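Local coordinates for protein choline kinase (Streptococcus pneumoniae, PDB 4R78) that probably phosphorylates choline as a kinase of protein kinase-like fold, and binds adenosine monophosphate in its nucleotide pocket, at residues I29-V42 and Y53-K65. Sequence-based numbering, arbitrary orientation.
Sequences ISSLLSQEEEVLSV and YLAKTTNKQYIVK. With AMP (adenosine monophosphate), chain C.
Leu32 lays its CD1 over one face of the Tyr62 ring, 4.2 Å from Tyr62 CE1 and offset toward the rim, while Thr57 CG2 sits in plane at the ring's edge. Ile29 CG2 approaches the same ring obliquely, as Val42 CG1 does that of Tyr53. The CG1 branch of Ile29, anti to the carbonyl carbon (chi1 -75°), carries CD1 to 3.3 Å from Ala55 CB, tighter than usual for two carbons, and tip to tip with Val64 CG2. Leu33 reaches Thr57 the same way, Leu33 CD2 lying 3.7 Å from Thr57 CB.

Strands 39-42 and 53-57 run antiparallel, and a classic beta bulge in 39-42 sets Leu40 and Ser41 both opposite Lys56. Lys56 O accepts from both Leu40 N (2.7 Å) and Ser41 N (3.3 Å), and Lys56 N returns a straight bond to Ser41 O (166°). Just before strand 39-42, Glu38 N donates to Thr58 OG1 (3.1 Å), and Thr58 N to Glu38 O. A water bridges Ser41 OG and Leu54 O.

In the five-stranded N-lobe sheet, Ile29 of helix 20-30 packs on strands 52-57 and 61-66, and Lys26 meets Val39. Val107 of strand 105-109 touches Leu32 and Tyr62, while the CB of Ile63 points away from 29-42 and its CG1 lies 3.6 Å from AMP C5.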
loop_
_atom_site.group_PDB
_atom_site.type_symbol
_atom_site.label_atom_id
_atom_site.label_comp_id
_atom_site.label_asym_id
_atom_site.label_seq_id
_atom_site.Cartn_x
_atom_site.Cartn_y
_atom_site.Cartn_z
ATOM N N ILE A 29 0.890 -21.937 -8.646
ATOM C CA ILE A 29 0.558 -21.652 -10.044
ATOM C C ILE A 29 0.210 -22.915 -10.829
ATOM O O ILE A 29 -0.563 -22.859 -11.789
ATOM C CB ILE A 29 1.675 -20.837 -10.734
ATOM C CG1 ILE A 29 1.603 -19.385 -10.259
ATOM C CG2 ILE A 29 1.565 -20.899 -12.264
ATOM C CD1 ILE A 29 2.768 -18.549 -10.668
ATOM N N SER A 30 0.767 -24.049 -10.407
ATOM C CA SER A 30 0.471 -25.343 -11.030
ATOM C C SER A 30 -1.032 -25.638 -11.088
ATOM O O SER A 30 -1.499 -26.318 -12.003
ATOM C CB SER A 30 1.213 -26.472 -10.306
ATOM O OG SER A 30 2.613 -26.373 -10.511
ATOM N N SER A 31 -1.780 -25.104 -10.122
ATOM C CA SER A 31 -3.236 -25.260 -10.071
ATOM C C SER A 31 -3.974 -24.458 -11.152
ATOM O O SER A 31 -5.151 -24.711 -11.422
ATOM C CB SER A 31 -3.765 -24.879 -8.683
ATOM O OG SER A 31 -3.690 -23.477 -8.472
ATOM N N LEU A 32 -3.286 -23.491 -11.754
ATOM C CA LEU A 32 -3.869 -22.660 -12.809
ATOM C C LEU A 32 -3.614 -23.225 -14.205
ATOM O O LEU A 32 -4.110 -22.688 -15.200
ATOM C CB LEU A 32 -3.328 -21.227 -12.731
ATOM C CG LEU A 32 -3.702 -20.355 -11.531
ATOM C CD1 LEU A 32 -2.829 -19.115 -11.501
ATOM C CD2 LEU A 32 -5.178 -19.972 -11.550
ATOM N N LEU A 33 -2.847 -24.308 -14.276
ATOM C CA LEU A 33 -2.435 -24.865 -15.560
ATOM C C LEU A 33 -3.161 -26.152 -15.926
ATOM O O LEU A 33 -3.511 -26.952 -15.057
ATOM C CB LEU A 33 -0.921 -25.091 -15.583
ATOM C CG LEU A 33 -0.042 -23.850 -15.395
ATOM C CD1 LEU A 33 1.419 -24.249 -15.358
ATOM C CD2 LEU A 33 -0.294 -22.812 -16.489
ATOM N N SER A 34 -3.381 -26.336 -17.224
ATOM C CA SER A 34 -3.934 -27.577 -17.754
ATOM C C SER A 34 -2.876 -28.680 -17.745
ATOM O O SER A 34 -1.681 -28.400 -17.609
ATOM C CB SER A 34 -4.488 -27.363 -19.167
ATOM O OG SER A 34 -3.598 -26.595 -19.961
ATOM N N GLN A 35 -3.328 -29.926 -17.893
ATOM C CA GLN A 35 -2.472 -31.120 -17.847
ATOM C C GLN A 35 -1.201 -30.990 -18.691
ATOM O O GLN A 35 -0.135 -31.477 -18.306
ATOM C CB GLN A 35 -3.281 -32.347 -18.290
ATOM C CG GLN A 35 -2.616 -33.697 -18.027
ATOM C CD GLN A 35 -3.415 -34.874 -18.574
ATOM O OE1 GLN A 35 -4.463 -34.701 -19.202
ATOM N NE2 GLN A 35 -2.918 -36.082 -18.336
ATOM N N GLU A 36 -1.332 -30.323 -19.835
ATOM C CA GLU A 36 -0.232 -30.106 -20.777
ATOM C C GLU A 36 0.811 -29.094 -20.287
ATOM O O GLU A 36 2.016 -29.337 -20.399
ATOM C CB GLU A 36 -0.794 -29.653 -22.128
ATOM C CG GLU A 36 -2.021 -28.742 -22.007
ATOM C CD GLU A 36 -2.271 -27.887 -23.234
ATOM O OE1 GLU A 36 -1.302 -27.545 -23.943
ATOM O OE2 GLU A 36 -3.448 -27.538 -23.478
ATOM N N GLU A 37 0.336 -27.972 -19.746
ATOM C CA GLU A 37 1.181 -26.821 -19.410
ATOM C C GLU A 37 2.070 -27.039 -18.185
ATOM O O GLU A 37 1.750 -27.837 -17.304
ATOM C CB GLU A 37 0.319 -25.569 -19.220
ATOM C CG GLU A 37 -0.320 -25.046 -20.505
ATOM C CD GLU A 37 -1.439 -24.049 -20.257
ATOM O OE1 GLU A 37 -2.074 -24.100 -19.179
ATOM O OE2 GLU A 37 -1.694 -23.215 -21.152
ATOM N N GLU A 38 3.188 -26.312 -18.148
ATOM C CA GLU A 38 4.166 -26.404 -17.065
ATOM C C GLU A 38 4.641 -25.017 -16.635
ATOM O O GLU A 38 4.585 -24.068 -17.416
ATOM C CB GLU A 38 5.381 -27.224 -17.509
ATOM C CG GLU A 38 5.111 -28.699 -17.783
ATOM C CD GLU A 38 6.294 -29.404 -18.428
ATOM O OE1 GLU A 38 7.172 -28.716 -18.999
ATOM O OE2 GLU A 38 6.342 -30.653 -18.373
ATOM N N VAL A 39 5.109 -24.909 -15.393
ATOM C CA VAL A 39 5.769 -23.692 -14.921
ATOM C C VAL A 39 7.222 -23.720 -15.387
ATOM O O VAL A 39 7.990 -24.608 -15.007
ATOM C CB VAL A 39 5.711 -23.542 -13.377
ATOM C CG1 VAL A 39 6.402 -22.252 -12.935
ATOM C CG2 VAL A 39 4.270 -23.568 -12.879
ATOM N N LEU A 40 7.588 -22.749 -16.218
ATOM C CA LEU A 40 8.927 -22.687 -16.802
ATOM C C LEU A 40 9.927 -22.006 -15.871
ATOM O O LEU A 40 11.043 -22.494 -15.688
ATOM C CB LEU A 40 8.896 -21.976 -18.162
ATOM C CG LEU A 40 8.049 -22.593 -19.284
ATOM C CD1 LEU A 40 7.846 -21.593 -20.417
ATOM C CD2 LEU A 40 8.657 -23.893 -19.809
ATOM N N SER A 41 9.519 -20.880 -15.287
ATOM C CA SER A 41 10.381 -20.111 -14.389
ATOM C C SER A 41 9.592 -19.217 -13.441
ATOM O O SER A 41 8.494 -18.760 -13.767
ATOM C CB SER A 41 11.372 -19.258 -15.188
ATOM O OG SER A 41 10.699 -18.415 -16.108
ATOM N N VAL A 42 10.161 -18.993 -12.259
ATOM C CA VAL A 42 9.679 -17.980 -11.323
ATOM C C VAL A 42 10.890 -17.135 -10.945
ATOM O O VAL A 42 11.816 -17.624 -10.295
ATOM C CB VAL A 42 9.044 -18.597 -10.050
ATOM C CG1 VAL A 42 8.588 -17.499 -9.091
ATOM C CG2 VAL A 42 7.872 -19.507 -10.407
ATOM N N TYR A 53 7.286 -11.132 -8.155
ATOM C CA TYR A 53 7.840 -12.165 -9.029
ATOM C C TYR A 53 7.115 -12.242 -10.362
ATOM O O TYR A 53 5.918 -11.958 -10.452
ATOM C CB TYR A 53 7.786 -13.542 -8.350
ATOM C CG TYR A 53 8.561 -13.610 -7.058
ATOM C CD1 TYR A 53 9.868 -14.091 -7.032
ATOM C CD2 TYR A 53 7.992 -13.176 -5.863
ATOM C CE1 TYR A 53 10.588 -14.138 -5.845
ATOM C CE2 TYR A 53 8.698 -13.220 -4.678
ATOM C CZ TYR A 53 9.994 -13.700 -4.674
ATOM O OH TYR A 53 10.700 -13.738 -3.498
ATOM N N LEU A 54 7.859 -12.630 -11.394
ATOM C CA LEU A 54 7.283 -12.923 -12.695
ATOM C C LEU A 54 7.343 -14.429 -12.915
ATOM O O LEU A 54 8.420 -15.024 -12.880
ATOM C CB LEU A 54 8.046 -12.189 -13.803
ATOM C CG LEU A 54 7.673 -12.498 -15.259
ATOM C CD1 LEU A 54 6.231 -12.114 -15.550
ATOM C CD2 LEU A 54 8.618 -11.773 -16.204
ATOM N N ALA A 55 6.179 -15.035 -13.125
ATOM C CA ALA A 55 6.091 -16.464 -13.369
ATOM C C ALA A 55 5.758 -16.721 -14.828
ATOM O O ALA A 55 4.797 -16.173 -15.360
ATOM C CB ALA A 55 5.049 -17.087 -12.478
ATOM N N LYS A 56 6.570 -17.554 -15.469
ATOM C CA LYS A 56 6.350 -17.906 -16.863
ATOM C C LYS A 56 5.908 -19.354 -16.975
ATOM O O LYS A 56 6.524 -20.253 -16.398
ATOM C CB LYS A 56 7.604 -17.640 -17.699
ATOM C CG LYS A 56 7.947 -16.160 -17.829
ATOM C CD LYS A 56 9.168 -15.926 -18.705
ATOM C CE LYS A 56 9.547 -14.452 -18.725
ATOM N NZ LYS A 56 10.725 -14.178 -19.590
ATOM N N THR A 57 4.808 -19.559 -17.692
ATOM C CA THR A 57 4.291 -20.888 -17.982
ATOM C C THR A 57 4.277 -21.068 -19.499
ATOM O O THR A 57 4.584 -20.131 -20.235
ATOM C CB THR A 57 2.871 -21.102 -17.396
ATOM O OG1 THR A 57 1.920 -20.314 -18.120
ATOM C CG2 THR A 57 2.821 -20.724 -15.913
ATOM N N THR A 58 3.915 -22.264 -19.957
ATOM C CA THR A 58 3.897 -22.584 -21.392
ATOM C C THR A 58 3.246 -21.500 -22.267
ATOM O O THR A 58 3.843 -21.045 -23.247
ATOM C CB THR A 58 3.202 -23.942 -21.648
ATOM O OG1 THR A 58 3.805 -24.951 -20.830
ATOM C CG2 THR A 58 3.312 -24.350 -23.118
ATOM N N ASN A 59 2.032 -21.093 -21.907
ATOM C CA ASN A 59 1.256 -20.151 -22.717
ATOM C C ASN A 59 0.928 -18.842 -22.015
ATOM O O ASN A 59 0.210 -17.999 -22.564
ATOM C CB ASN A 59 -0.054 -20.801 -23.169
ATOM C CG ASN A 59 0.157 -21.939 -24.142
ATOM O OD1 ASN A 59 -0.487 -22.983 -24.032
ATOM N ND2 ASN A 59 1.051 -21.743 -25.107
ATOM N N LYS A 60 1.447 -18.668 -20.803
ATOM C CA LYS A 60 1.017 -17.564 -19.962
ATOM C C LYS A 60 2.122 -17.012 -19.073
ATOM O O LYS A 60 2.998 -17.746 -18.620
ATOM C CB LYS A 60 -0.155 -18.013 -19.087
ATOM C CG LYS A 60 -1.048 -16.886 -18.623
ATOM C CD LYS A 60 -2.188 -16.661 -19.588
ATOM C CE LYS A 60 -2.907 -15.359 -19.303
ATOM N NZ LYS A 60 -3.333 -15.252 -17.882
ATOM N N GLN A 61 2.066 -15.705 -18.843
ATOM C CA GLN A 61 2.908 -15.047 -17.853
ATOM C C GLN A 61 2.013 -14.508 -16.746
ATOM O O GLN A 61 0.907 -14.038 -17.016
ATOM C CB GLN A 61 3.697 -13.903 -18.486
ATOM C CG GLN A 61 4.664 -14.342 -19.576
ATOM C CD GLN A 61 5.538 -13.207 -20.066
ATOM O OE1 GLN A 61 6.510 -12.831 -19.415
ATOM N NE2 GLN A 61 5.199 -12.658 -21.228
ATOM N N TYR A 62 2.493 -14.584 -15.506
ATOM C CA TYR A 62 1.749 -14.077 -14.356
ATOM C C TYR A 62 2.623 -13.193 -13.481
ATOM O O TYR A 62 3.798 -13.487 -13.267
ATOM C CB TYR A 62 1.231 -15.222 -13.491
ATOM C CG TYR A 62 0.257 -16.170 -14.148
ATOM C CD1 TYR A 62 -1.099 -15.858 -14.237
ATOM C CD2 TYR A 62 0.690 -17.394 -14.652
ATOM C CE1 TYR A 62 -2.004 -16.738 -14.823
ATOM C CE2 TYR A 62 -0.203 -18.283 -15.244
ATOM C CZ TYR A 62 -1.547 -17.948 -15.324
ATOM O OH TYR A 62 -2.439 -18.818 -15.908
ATOM N N ILE A 63 2.028 -12.119 -12.972
ATOM C CA ILE A 63 2.646 -11.284 -11.947
ATOM C C ILE A 63 2.238 -11.837 -10.584
ATOM O O ILE A 63 1.054 -12.046 -10.321
ATOM C CB ILE A 63 2.219 -9.797 -12.105
ATOM C CG1 ILE A 63 2.877 -9.171 -13.348
ATOM C CG2 ILE A 63 2.506 -8.990 -10.833
ATOM C CD1 ILE A 63 4.401 -9.028 -13.279
ATOM N N VAL A 64 3.226 -12.087 -9.731
ATOM C CA VAL A 64 2.987 -12.694 -8.427
ATOM C C VAL A 64 3.432 -11.757 -7.306
ATOM O O VAL A 64 4.541 -11.213 -7.340
ATOM C CB VAL A 64 3.698 -14.068 -8.298
ATOM C CG1 VAL A 64 3.393 -14.711 -6.955
ATOM C CG2 VAL A 64 3.283 -15.002 -9.432
ATOM N N LYS A 65 2.553 -11.546 -6.329
ATOM C CA LYS A 65 2.952 -10.870 -5.104
ATOM C C LYS A 65 2.829 -11.814 -3.915
ATOM O O LYS A 65 1.728 -12.220 -3.532
ATOM C CB LYS A 65 2.151 -9.588 -4.869
ATOM C CG LYS A 65 2.783 -8.704 -3.806
ATOM C CD LYS A 65 2.078 -7.367 -3.655
ATOM C CE LYS A 65 2.836 -6.485 -2.667
ATOM N NZ LYS A 65 2.201 -5.147 -2.489
HETATM P P AMP C . 5.027 -2.634 -6.286
HETATM O O1P AMP C . 4.820 -2.615 -4.790
HETATM O O2P AMP C . 6.459 -2.437 -6.720
HETATM O O3P AMP C . 4.022 -1.815 -7.060
HETATM O "O5'" AMP C . 4.696 -4.148 -6.723
HETATM C "C5'" AMP C . 4.109 -4.418 -7.995
HETATM C "C4'" AMP C . 5.065 -4.002 -9.105
HETATM O "O4'" AMP C . 5.101 -5.012 -10.120
HETATM C "C3'" AMP C . 4.612 -2.715 -9.777
HETATM O "O3'" AMP C . 5.406 -1.603 -9.347
HETATM C "C2'" AMP C . 4.768 -2.964 -11.264
HETATM O "O2'" AMP C . 6.013 -2.446 -11.731
HETATM C "C1'" AMP C . 4.803 -4.475 -11.415
HETATM N N9 AMP C . 3.490 -4.978 -11.900
HETATM C C8 AMP C . 2.403 -5.205 -11.136
HETATM N N7 AMP C . 1.359 -5.667 -11.867
HETATM C C5 AMP C . 1.778 -5.750 -13.139
HETATM C C6 AMP C . 1.177 -6.167 -14.426
HETATM N N6 AMP C . -0.107 -6.594 -14.475
HETATM N N1 AMP C . 1.951 -6.109 -15.536
HETATM C C2 AMP C . 3.229 -5.683 -15.490
HETATM N N3 AMP C . 3.839 -5.288 -14.353
HETATM C C4 AMP C . 3.182 -5.297 -13.163
HETATM O O HOH W 1 10.039 -15.972 -14.939
#